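Ribonucleoside-diphosphate reductase small chain 2 (Saccharomyces cerevisiae, PDB 1JK0) supplies DNA precursors as part of the ribonucleotide reductase that converts ribonucleotides to deoxyribonucleotides, and is required for RNR2 to fold and assemble with the large subunits. Local coordinates at residues B[284-288]-B[289-293]; B[40-43]-B[44-47]; B[13-16]-B[17-21]; B[160-163]-B[164-168]. One frame throughout, in Å; residues are numbered along the deposited sequence.

In the fold
The four contacts illustrate how one all-helical fold handles helix starts, middles and ends. Contacts 1 and 3 lie largely at the surface, whereas contacts 2 and 4 are partly buried. Contacts 1 and 4 both finish a helix, and their aromatic and aliphatic groups pack on the same two neighbours, helices 175-188 and 240-258. Contact 2 instead starts helix 43-54 and, like contact 1, leans on helix 207-232. Contact 3, on helix 13-21, is the polar extreme: a basic pair beside an aspartate. It approaches contact 4 to about 5 Å between nearest atoms without touching it. Contact 4 combines both chemistries, with an arginine, paired to a glutamate outside the contact, beside two aromatic rings.

Contact 1: residues B[284-288]-B[289-293]; sequences GLLQG and FGNEK
CG of Leu285 lies opposite its own backbone nitrogen (chi1 -177°), while CG of Phe289 is turned beside its nitrogen (chi1 -66°), and these choices lay the two side chains alongside each other, pointing the same way. Leu285 meets the ring at its edge: Leu285 CG sits in the ring plane, and Leu285 CD1 comes 3.3 Å from Phe289 CE1. One position on, Leu286 crosses Asn291 at a slant, its CD1 3.4 Å from Asn291 CB. The amide of Asn291 is held elsewhere, ND2 bonding to the carbonyl oxygen of Pro240.

The arrangement ends helix 277-288 within the helical bundle of the ferritin-like small chain. Phe289 N donates to Leu286 O at 3.3 Å and Gly290 N to Gln287 O at 2.9 Å, each donor standing above the carbonyl plane. Gly290 then leaves helical geometry with a positive phi of 82°; its backbone angles would jam a side chain against the preceding carbonyl oxygen. The Phe289 ring continues inward to Val180 and Ala183 of helix 175-188 and meets Phe231 edge-to-face. With an alanine in place of Phe289, a gap would probably be left beside Leu285 and Phe231 would lose its aromatic mate. Farther out, Lys293 doubles back through two bends, and its NZ makes a weak hydrogen bond, 3.4 Å long, to Gln287 OE1.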
loop_
_atom_site.group_PDB
_atom_site.type_symbol
_atom_site.label_atom_id
_atom_site.label_comp_id
_atom_site.label_asym_id
_atom_site.label_seq_id
_atom_site.Cartn_x
_atom_site.Cartn_y
_atom_site.Cartn_z
ATOM N N GLY B 284 26.285 -19.263 -1.378
ATOM C CA GLY B 284 25.436 -19.190 -0.204
ATOM C C GLY B 284 23.975 -19.246 -0.603
ATOM O O GLY B 284 23.164 -19.909 0.045
ATOM N N LEU B 285 23.637 -18.542 -1.677
ATOM C CA LEU B 285 22.270 -18.527 -2.172
ATOM C C LEU B 285 21.948 -19.897 -2.761
ATOM O O LEU B 285 20.829 -20.393 -2.620
ATOM C CB LEU B 285 22.097 -17.452 -3.248
ATOM C CG LEU B 285 20.676 -17.316 -3.788
ATOM C CD1 LEU B 285 19.769 -16.829 -2.677
ATOM C CD2 LEU B 285 20.652 -16.350 -4.948
ATOM N N LEU B 286 22.930 -20.506 -3.421
ATOM C CA LEU B 286 22.728 -21.822 -4.015
ATOM C C LEU B 286 22.324 -22.782 -2.907
ATOM O O LEU B 286 21.423 -23.605 -3.073
ATOM C CB LEU B 286 24.009 -22.320 -4.693
ATOM C CG LEU B 286 23.949 -22.541 -6.212
ATOM C CD1 LEU B 286 22.624 -23.189 -6.590
ATOM C CD2 LEU B 286 24.095 -21.224 -6.937
ATOM N N GLN B 287 23.001 -22.663 -1.772
ATOM C CA GLN B 287 22.718 -23.505 -0.626
ATOM C C GLN B 287 21.357 -23.107 -0.099
ATOM O O GLN B 287 20.602 -23.935 0.408
ATOM C CB GLN B 287 23.772 -23.283 0.451
ATOM C CG GLN B 287 23.627 -24.179 1.659
ATOM C CD GLN B 287 24.719 -23.925 2.683
ATOM O OE1 GLN B 287 25.911 -23.896 2.345
ATOM N NE2 GLN B 287 24.321 -23.748 3.943
ATOM N N GLY B 288 21.058 -21.820 -0.235
ATOM C CA GLY B 288 19.791 -21.285 0.222
ATOM C C GLY B 288 18.604 -22.020 -0.356
ATOM O O GLY B 288 17.595 -22.187 0.321
ATOM N N PHE B 289 18.704 -22.459 -1.605
ATOM C CA PHE B 289 17.597 -23.180 -2.216
ATOM C C PHE B 289 17.767 -24.707 -2.131
ATOM O O PHE B 289 16.940 -25.465 -2.638
ATOM C CB PHE B 289 17.416 -22.734 -3.676
ATOM C CG PHE B 289 16.986 -21.298 -3.823
ATOM C CD1 PHE B 289 17.916 -20.268 -3.793
ATOM C CD2 PHE B 289 15.641 -20.976 -3.944
ATOM C CE1 PHE B 289 17.512 -18.940 -3.877
ATOM C CE2 PHE B 289 15.233 -19.652 -4.028
ATOM C CZ PHE B 289 16.175 -18.634 -3.993
ATOM N N GLY B 290 18.826 -25.159 -1.464
ATOM C CA GLY B 290 19.054 -26.587 -1.353
ATOM C C GLY B 290 19.730 -27.126 -2.602
ATOM O O GLY B 290 19.151 -27.909 -3.361
ATOM N N ASN B 291 20.965 -26.681 -2.814
ATOM C CA ASN B 291 21.769 -27.083 -3.961
ATOM C C ASN B 291 23.222 -27.187 -3.532
ATOM O O ASN B 291 23.562 -26.955 -2.367
ATOM C CB ASN B 291 21.657 -26.052 -5.086
ATOM C CG ASN B 291 20.836 -26.554 -6.257
ATOM O OD1 ASN B 291 19.684 -26.962 -6.096
ATOM N ND2 ASN B 291 21.425 -26.517 -7.453
ATOM N N GLU B 292 24.079 -27.525 -4.485
ATOM C CA GLU B 292 25.500 -27.664 -4.212
ATOM C C GLU B 292 26.221 -26.403 -4.654
ATOM O O GLU B 292 25.843 -25.778 -5.645
ATOM C CB GLU B 292 26.070 -28.871 -4.965
ATOM C CG GLU B 292 26.164 -28.690 -6.488
ATOM C CD GLU B 292 24.808 -28.705 -7.188
ATOM O OE1 GLU B 292 24.777 -28.425 -8.413
ATOM O OE2 GLU B 292 23.786 -29.006 -6.523
ATOM N N LYS B 293 27.262 -26.035 -3.916
ATOM C CA LYS B 293 28.036 -24.846 -4.234
ATOM C C LYS B 293 28.722 -25.039 -5.583
ATOM O O LYS B 293 29.645 -25.836 -5.700
ATOM C CB LYS B 293 29.086 -24.608 -3.153
ATOM C CG LYS B 293 28.736 -25.199 -1.804
ATOM C CD LYS B 293 29.626 -24.612 -0.729
ATOM C CE LYS B 293 29.371 -23.122 -0.600
ATOM N NZ LYS B 293 27.956 -22.840 -0.196
#

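Contact 2: residues B[40-43]-B[44-47]; sequences IKYH and EIWA
Ile40 and Trp46 supply the CH-pi interaction of this contact. Ile40 CG1 stands over one face of the indole, 3.7 Å from the centroid of the five-membered ring and only 13° off its normal. Beyond it, the CD1 methyl of Ile40 reaches 3.3 Å from Trp46 NE1. The two side chains cross at about a right angle; with CG of Trp46 opposite the backbone nitrogen (chi1 -173°), the indole is carried back toward the loop, where its face meets Ile40.

Side-chain packing follows on another side of the turn. Ile45 CD1 approaches Tyr42 CB to 3.4 Å, the two side chains running side by side; CG1 of Ile45 takes the crowded position between nitrogen and carbonyl carbon (chi1 65°). From there Ile45 continues onto Phe226 and Leu229 of helix 207-232. The Glu44 carboxylate lies beside the Tyr42 ring, though the position of its OE2 is doubtful.

Backbone hydrogen bonds make the third group. Tyr42 occupies the N-cap position of helix 43-54, and its carbonyl oxygen accepts from Trp46 N at 3.0 Å, nearly straight on. The next bond, Ala47 N to His43 O, is 2.9 Å long. Amide groups ahead of the first turn find a partner outside: Lys41 N and Tyr42 N both donate to Glu112 OE1.

With Glu112 accepting from both amides, the bend into the helix is held by a probably negative group at the helix N-terminus, where the helix dipole would favour it, while Ile40, Ile45 and Trp46 pack around it.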
loop_
_atom_site.group_PDB
_atom_site.type_symbol
_atom_site.label_atom_id
_atom_site.label_comp_id
_atom_site.label_asym_id
_atom_site.label_seq_id
_atom_site.Cartn_x
_atom_site.Cartn_y
_atom_site.Cartn_z
ATOM N N ILE B 40 -2.705 -16.139 13.176
ATOM C CA ILE B 40 -1.754 -16.324 12.082
ATOM C C ILE B 40 -1.572 -17.739 11.544
ATOM O O ILE B 40 -1.289 -18.668 12.305
ATOM C CB ILE B 40 -0.352 -15.765 12.439
ATOM C CG1 ILE B 40 -0.333 -14.252 12.251
ATOM C CG2 ILE B 40 0.709 -16.339 11.513
ATOM C CD1 ILE B 40 -0.617 -13.474 13.499
ATOM N N LYS B 41 -1.709 -17.887 10.224
ATOM C CA LYS B 41 -1.542 -19.186 9.590
ATOM C C LYS B 41 -0.132 -19.371 9.029
ATOM O O LYS B 41 0.333 -20.504 8.881
ATOM C CB LYS B 41 -2.554 -19.381 8.468
ATOM C CG LYS B 41 -2.626 -20.826 7.975
ATOM C CD LYS B 41 -3.474 -20.964 6.707
ATOM C CE LYS B 41 -3.760 -22.422 6.402
ATOM N NZ LYS B 41 -4.626 -23.070 7.432
ATOM N N TYR B 42 0.544 -18.268 8.711
ATOM C CA TYR B 42 1.901 -18.338 8.171
ATOM C C TYR B 42 2.906 -17.651 9.086
ATOM O O TYR B 42 3.425 -16.565 8.770
ATOM C CB TYR B 42 1.961 -17.709 6.783
ATOM C CG TYR B 42 1.132 -18.448 5.765
ATOM C CD1 TYR B 42 -0.201 -18.107 5.556
ATOM C CD2 TYR B 42 1.665 -19.523 5.042
ATOM C CE1 TYR B 42 -0.998 -18.819 4.654
ATOM C CE2 TYR B 42 0.877 -20.246 4.133
ATOM C CZ TYR B 42 -0.460 -19.888 3.947
ATOM O OH TYR B 42 -1.273 -20.610 3.093
ATOM N N HIS B 43 3.208 -18.325 10.197
ATOM C CA HIS B 43 4.118 -17.814 11.214
ATOM C C HIS B 43 5.466 -17.364 10.691
ATOM O O HIS B 43 5.978 -16.324 11.082
ATOM C CB HIS B 43 4.307 -18.867 12.300
ATOM C CG HIS B 43 3.030 -19.281 12.959
ATOM N ND1 HIS B 43 2.234 -18.399 13.654
ATOM C CD2 HIS B 43 2.389 -20.473 12.996
ATOM C CE1 HIS B 43 1.155 -19.027 14.088
ATOM N NE2 HIS B 43 1.226 -20.288 13.703
ATOM N N GLU B 44 6.030 -18.167 9.806
ATOM C CA GLU B 44 7.328 -17.900 9.205
ATOM C C GLU B 44 7.387 -16.598 8.415
ATOM O O GLU B 44 8.202 -15.731 8.736
ATOM C CB GLU B 44 7.739 -19.069 8.297
ATOM C CG GLU B 44 6.646 -20.143 8.054
ATOM C CD GLU B 44 5.392 -19.640 7.327
ATOM O OE1 GLU B 44 4.996 -20.250 6.323
ATOM O OE2 GLU B 44 4.795 -18.646 7.749
ATOM N N ILE B 45 6.546 -16.442 7.390
ATOM C CA ILE B 45 6.597 -15.202 6.619
ATOM C C ILE B 45 6.202 -14.007 7.484
ATOM O O ILE B 45 6.731 -12.912 7.284
ATOM C CB ILE B 45 5.721 -15.242 5.320
ATOM C CG1 ILE B 45 4.255 -15.365 5.670
ATOM C CG2 ILE B 45 6.109 -16.426 4.448
ATOM C CD1 ILE B 45 3.389 -15.625 4.453
ATOM N N TRP B 46 5.311 -14.224 8.460
ATOM C CA TRP B 46 4.866 -13.141 9.361
ATOM C C TRP B 46 6.040 -12.620 10.189
ATOM O O TRP B 46 6.224 -11.406 10.323
ATOM C CB TRP B 46 3.743 -13.632 10.300
ATOM C CG TRP B 46 3.049 -12.577 11.190
ATOM C CD1 TRP B 46 2.913 -12.627 12.564
ATOM C CD2 TRP B 46 2.280 -11.437 10.769
ATOM N NE1 TRP B 46 2.104 -11.605 13.011
ATOM C CE2 TRP B 46 1.702 -10.860 11.934
ATOM C CE3 TRP B 46 2.014 -10.850 9.530
ATOM C CZ2 TRP B 46 0.880 -9.726 11.883
ATOM C CZ3 TRP B 46 1.186 -9.714 9.487
ATOM C CH2 TRP B 46 0.633 -9.172 10.656
ATOM N N ALA B 47 6.828 -13.539 10.746
ATOM C CA ALA B 47 7.983 -13.155 11.548
ATOM C C ALA B 47 8.966 -12.456 10.619
ATOM O O ALA B 47 9.711 -11.573 11.042
ATOM C CB ALA B 47 8.619 -14.369 12.178
#

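Contact 3: residues B[13-16]-B[17-21]; sequences KERH and DMKEA
Arg15 and Lys19 touch through their aliphatic portions, Arg15 CG lying 3.6 Å from Lys19 CE as the chains cross at a slant. Lys19 runs back over the preceding turn, with CG beside its own nitrogen (chi1 -59°), before a last bend turns NZ. The basic ends remain apart, Arg15 NE and Lys19 NZ being 5.5 Å from each other. Next to this pair, His16 and Glu20 run side by side; His16 CE1 is 4.0 Å from Glu20 OE1, and the ring and carboxylate planes are 57° apart.

This is the i to i+4 spacing of an alpha helix, here helix 13-21 near the start of the modelled chain. The backbone fixes it through Met18 N to Glu14 O and Lys19 N to Arg15 O, both 3.1 Å, followed by a weak bond from Glu20 N to His16 O.

Farther out, Lys19 NZ forms a salt bridge with Asp172 OD1, and Arg15 makes long, weak ion pairs with Asp172 and Glu177. A leucine in place of Lys19 is likely to leave Asp172 with just the long, weak pairing to Arg15 among the partners described. The buried Met18 packs on Leu174 and Thr236, setting the helix against neighbouring loops.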
loop_
_atom_site.group_PDB
_atom_site.type_symbol
_atom_site.label_atom_id
_atom_site.label_comp_id
_atom_site.label_asym_id
_atom_site.label_seq_id
_atom_site.Cartn_x
_atom_site.Cartn_y
_atom_site.Cartn_z
ATOM N N LYS B 13 9.867 -32.900 -19.572
ATOM C CA LYS B 13 8.638 -33.582 -19.172
ATOM C C LYS B 13 8.206 -33.224 -17.753
ATOM O O LYS B 13 7.069 -32.803 -17.538
ATOM C CB LYS B 13 8.829 -35.101 -19.285
ATOM C CG LYS B 13 9.323 -35.556 -20.667
ATOM C CD LYS B 13 9.876 -36.991 -20.679
ATOM C CE LYS B 13 10.485 -37.341 -22.049
ATOM N NZ LYS B 13 11.154 -38.685 -22.118
ATOM N N GLU B 14 9.114 -33.391 -16.789
ATOM C CA GLU B 14 8.814 -33.092 -15.385
ATOM C C GLU B 14 8.341 -31.662 -15.135
ATOM O O GLU B 14 7.537 -31.422 -14.235
ATOM C CB GLU B 14 10.022 -33.408 -14.487
ATOM C CG GLU B 14 11.381 -32.951 -15.000
ATOM C CD GLU B 14 12.525 -33.394 -14.084
ATOM O OE1 GLU B 14 12.667 -32.820 -12.981
ATOM O OE2 GLU B 14 13.277 -34.327 -14.461
ATOM N N ARG B 15 8.834 -30.714 -15.921
ATOM C CA ARG B 15 8.398 -29.338 -15.759
ATOM C C ARG B 15 6.897 -29.278 -16.038
ATOM O O ARG B 15 6.181 -28.474 -15.450
ATOM C CB ARG B 15 9.149 -28.416 -16.718
ATOM C CG ARG B 15 8.728 -26.959 -16.611
ATOM C CD ARG B 15 9.538 -26.056 -17.535
ATOM N NE ARG B 15 10.952 -26.010 -17.163
ATOM C CZ ARG B 15 11.853 -25.240 -17.770
ATOM N NH1 ARG B 15 11.490 -24.452 -18.775
ATOM N NH2 ARG B 15 13.123 -25.260 -17.382
ATOM N N HIS B 16 6.422 -30.140 -16.933
ATOM C CA HIS B 16 4.994 -30.186 -17.266
ATOM C C HIS B 16 4.156 -30.619 -16.056
ATOM O O HIS B 16 3.021 -30.160 -15.880
ATOM C CB HIS B 16 4.734 -31.165 -18.418
ATOM C CG HIS B 16 3.280 -31.393 -18.699
ATOM N ND1 HIS B 16 2.486 -30.454 -19.324
ATOM C CD2 HIS B 16 2.466 -32.430 -18.393
ATOM C CE1 HIS B 16 1.245 -30.903 -19.388
ATOM N NE2 HIS B 16 1.204 -32.099 -18.830
ATOM N N ASP B 17 4.719 -31.511 -15.240
ATOM C CA ASP B 17 4.042 -32.018 -14.052
ATOM C C ASP B 17 3.966 -30.965 -12.951
ATOM O O ASP B 17 2.931 -30.811 -12.298
ATOM C CB ASP B 17 4.755 -33.265 -13.528
ATOM C CG ASP B 17 4.633 -34.451 -14.475
ATOM O OD1 ASP B 17 5.059 -35.562 -14.091
ATOM O OD2 ASP B 17 4.115 -34.280 -15.601
ATOM N N MET B 18 5.065 -30.241 -12.746
ATOM C CA MET B 18 5.110 -29.192 -11.737
ATOM C C MET B 18 4.044 -28.146 -12.082
ATOM O O MET B 18 3.357 -27.625 -11.206
ATOM C CB MET B 18 6.498 -28.557 -11.711
ATOM C CG MET B 18 6.921 -28.070 -10.337
ATOM S SD MET B 18 8.640 -27.483 -10.231
ATOM C CE MET B 18 8.378 -25.787 -9.862
ATOM N N LYS B 19 3.902 -27.850 -13.370
ATOM C CA LYS B 19 2.908 -26.884 -13.825
ATOM C C LYS B 19 1.505 -27.308 -13.370
ATOM O O LYS B 19 0.676 -26.469 -13.021
ATOM C CB LYS B 19 2.924 -26.773 -15.355
ATOM C CG LYS B 19 4.252 -26.335 -15.980
ATOM C CD LYS B 19 4.237 -26.543 -17.502
ATOM C CE LYS B 19 5.557 -26.142 -18.161
ATOM N NZ LYS B 19 5.775 -24.664 -18.212
ATOM N N GLU B 20 1.232 -28.608 -13.380
ATOM C CA GLU B 20 -0.082 -29.085 -12.974
ATOM C C GLU B 20 -0.143 -29.227 -11.466
ATOM O O GLU B 20 -1.220 -29.237 -10.871
ATOM C CB GLU B 20 -0.378 -30.437 -13.612
ATOM C CG GLU B 20 -1.755 -30.522 -14.225
ATOM C CD GLU B 20 -1.894 -29.604 -15.428
ATOM O OE1 GLU B 20 -1.074 -29.737 -16.367
ATOM O OE2 GLU B 20 -2.817 -28.756 -15.433
ATOM N N ALA B 21 1.031 -29.347 -10.855
ATOM C CA ALA B 21 1.132 -29.503 -9.416
ATOM C C ALA B 21 1.013 -28.169 -8.680
ATOM O O ALA B 21 0.508 -28.122 -7.561
ATOM C CB ALA B 21 2.450 -30.188 -9.055
#

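Contact 4: residues B[160-163]-B[164-168]; sequences KAAF and IERWI
The closing turn of helix 155-166 folds Arg166 and Trp167 back on Phe163, a worked case of side chains three and four residues apart meeting on one helix flank. Trp167 CD1 lies over one face of the Phe163 ring, displaced toward its rim and 3.8 Å above the plane. The rings meet obliquely: the phenyl and the five-membered ring of the indole have planes at 59°. Phe163 is brought there with CG opposite its own nitrogen (chi1 176°).

Arg166 crosses Phe163 at about a right angle. Arg166 NH1 comes 3.4 Å from Phe163 CD2, and Phe163 CG lies in the guanidinium plane at its edge, while Ala162 O stands over a guanidinium face. The extended first part of the arginine chain lays Arg166 CD over a face of the Trp167 ring; the bend beyond it (chi3 -62°) turns the guanidinium back toward Phe163, and NH1 makes a salt bridge with Glu249.

In the helical bundle of this ferritin-like family, the turn is backed by helix 240-258, where Ile246 receives both Phe163 and Trp167. Helical bonding is already fading: Ile164 N to Lys160 O is weak at 3.4 Å. Phe163 O still takes two donors, Trp167 N at 3.3 Å nearly straight on and Arg166 N at 2.8 Å from above the carbonyl plane. At the other end, Lys160 NZ is hydrogen-bonded to Tyr257 OH; the Lys160 side chain is about 11 Å from that of Tyr131, the predicted active-site residue.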
loop_
_atom_site.group_PDB
_atom_site.type_symbol
_atom_site.label_atom_id
_atom_site.label_comp_id
_atom_site.label_asym_id
_atom_site.label_seq_id
_atom_site.Cartn_x
_atom_site.Cartn_y
_atom_site.Cartn_z
ATOM N N LYS B 160 20.955 -7.919 -18.307
ATOM C CA LYS B 160 20.275 -8.039 -17.029
ATOM C C LYS B 160 18.793 -8.159 -17.357
ATOM O O LYS B 160 18.094 -9.026 -16.844
ATOM C CB LYS B 160 20.534 -6.783 -16.180
ATOM C CG LYS B 160 19.642 -6.636 -14.940
ATOM C CD LYS B 160 19.951 -5.371 -14.132
ATOM C CE LYS B 160 21.291 -5.458 -13.409
ATOM N NZ LYS B 160 21.568 -4.267 -12.546
ATOM N N ALA B 161 18.327 -7.289 -18.241
ATOM C CA ALA B 161 16.933 -7.291 -18.632
ATOM C C ALA B 161 16.536 -8.605 -19.299
ATOM O O ALA B 161 15.376 -9.020 -19.214
ATOM C CB ALA B 161 16.657 -6.118 -19.568
ATOM N N ALA B 162 17.493 -9.260 -19.956
ATOM C CA ALA B 162 17.221 -10.523 -20.650
ATOM C C ALA B 162 17.003 -11.651 -19.657
ATOM O O ALA B 162 16.135 -12.507 -19.857
ATOM C CB ALA B 162 18.369 -10.875 -21.587
ATOM N N PHE B 163 17.802 -11.644 -18.594
ATOM C CA PHE B 163 17.705 -12.649 -17.548
ATOM C C PHE B 163 16.286 -12.638 -16.984
ATOM O O PHE B 163 15.621 -13.669 -16.939
ATOM C CB PHE B 163 18.738 -12.349 -16.459
ATOM C CG PHE B 163 18.669 -13.273 -15.276
ATOM C CD1 PHE B 163 17.946 -12.921 -14.141
ATOM C CD2 PHE B 163 19.349 -14.481 -15.287
ATOM C CE1 PHE B 163 17.905 -13.755 -13.034
ATOM C CE2 PHE B 163 19.315 -15.322 -14.188
ATOM C CZ PHE B 163 18.591 -14.957 -13.056
ATOM N N ILE B 164 15.816 -11.467 -16.568
ATOM C CA ILE B 164 14.464 -11.360 -16.038
ATOM C C ILE B 164 13.469 -11.734 -17.140
ATOM O O ILE B 164 12.342 -12.149 -16.865
ATOM C CB ILE B 164 14.169 -9.925 -15.529
ATOM C CG1 ILE B 164 15.127 -9.582 -14.389
ATOM C CG2 ILE B 164 12.729 -9.818 -15.054
ATOM C CD1 ILE B 164 14.936 -8.184 -13.812
ATOM N N GLU B 165 13.894 -11.595 -18.392
ATOM C CA GLU B 165 13.037 -11.923 -19.529
ATOM C C GLU B 165 13.019 -13.429 -19.767
ATOM O O GLU B 165 12.146 -13.948 -20.464
ATOM C CB GLU B 165 13.547 -11.229 -20.792
ATOM C CG GLU B 165 12.705 -11.511 -22.021
ATOM C CD GLU B 165 11.304 -10.948 -21.894
ATOM O OE1 GLU B 165 10.336 -11.674 -22.208
ATOM O OE2 GLU B 165 11.176 -9.771 -21.488
ATOM N N ARG B 166 13.979 -14.123 -19.166
ATOM C CA ARG B 166 14.114 -15.565 -19.329
ATOM C C ARG B 166 13.312 -16.415 -18.338
ATOM O O ARG B 166 12.466 -17.217 -18.742
ATOM C CB ARG B 166 15.603 -15.940 -19.253
ATOM C CG ARG B 166 15.957 -17.312 -19.815
ATOM C CD ARG B 166 17.436 -17.669 -19.608
ATOM N NE ARG B 166 18.355 -16.750 -20.279
ATOM C CZ ARG B 166 18.915 -15.684 -19.713
ATOM N NH1 ARG B 166 18.658 -15.382 -18.448
ATOM N NH2 ARG B 166 19.737 -14.915 -20.415
ATOM N N TRP B 167 13.570 -16.237 -17.046
ATOM C CA TRP B 167 12.885 -17.029 -16.033
ATOM C C TRP B 167 11.633 -16.415 -15.400
ATOM O O TRP B 167 10.706 -17.142 -15.046
ATOM C CB TRP B 167 13.866 -17.408 -14.927
ATOM C CG TRP B 167 15.194 -17.925 -15.416
ATOM C CD1 TRP B 167 16.321 -17.194 -15.640
ATOM C CD2 TRP B 167 15.546 -19.293 -15.681
ATOM N NE1 TRP B 167 17.358 -18.020 -16.016
ATOM C CE2 TRP B 167 16.909 -19.312 -16.048
ATOM C CE3 TRP B 167 14.842 -20.503 -15.639
ATOM C CZ2 TRP B 167 17.582 -20.490 -16.369
ATOM C CZ3 TRP B 167 15.515 -21.678 -15.959
ATOM C CH2 TRP B 167 16.872 -21.659 -16.318
ATOM N N ILE B 168 11.593 -15.092 -15.257
ATOM C CA ILE B 168 10.442 -14.424 -14.642
ATOM C C ILE B 168 9.318 -13.990 -15.589
ATOM O O ILE B 168 8.164 -14.367 -15.397
ATOM C CB ILE B 168 10.870 -13.160 -13.860
ATOM C CG1 ILE B 168 11.919 -13.509 -12.813
ATOM C CG2 ILE B 168 9.651 -12.516 -13.214
ATOM C CD1 ILE B 168 12.424 -12.295 -12.074
#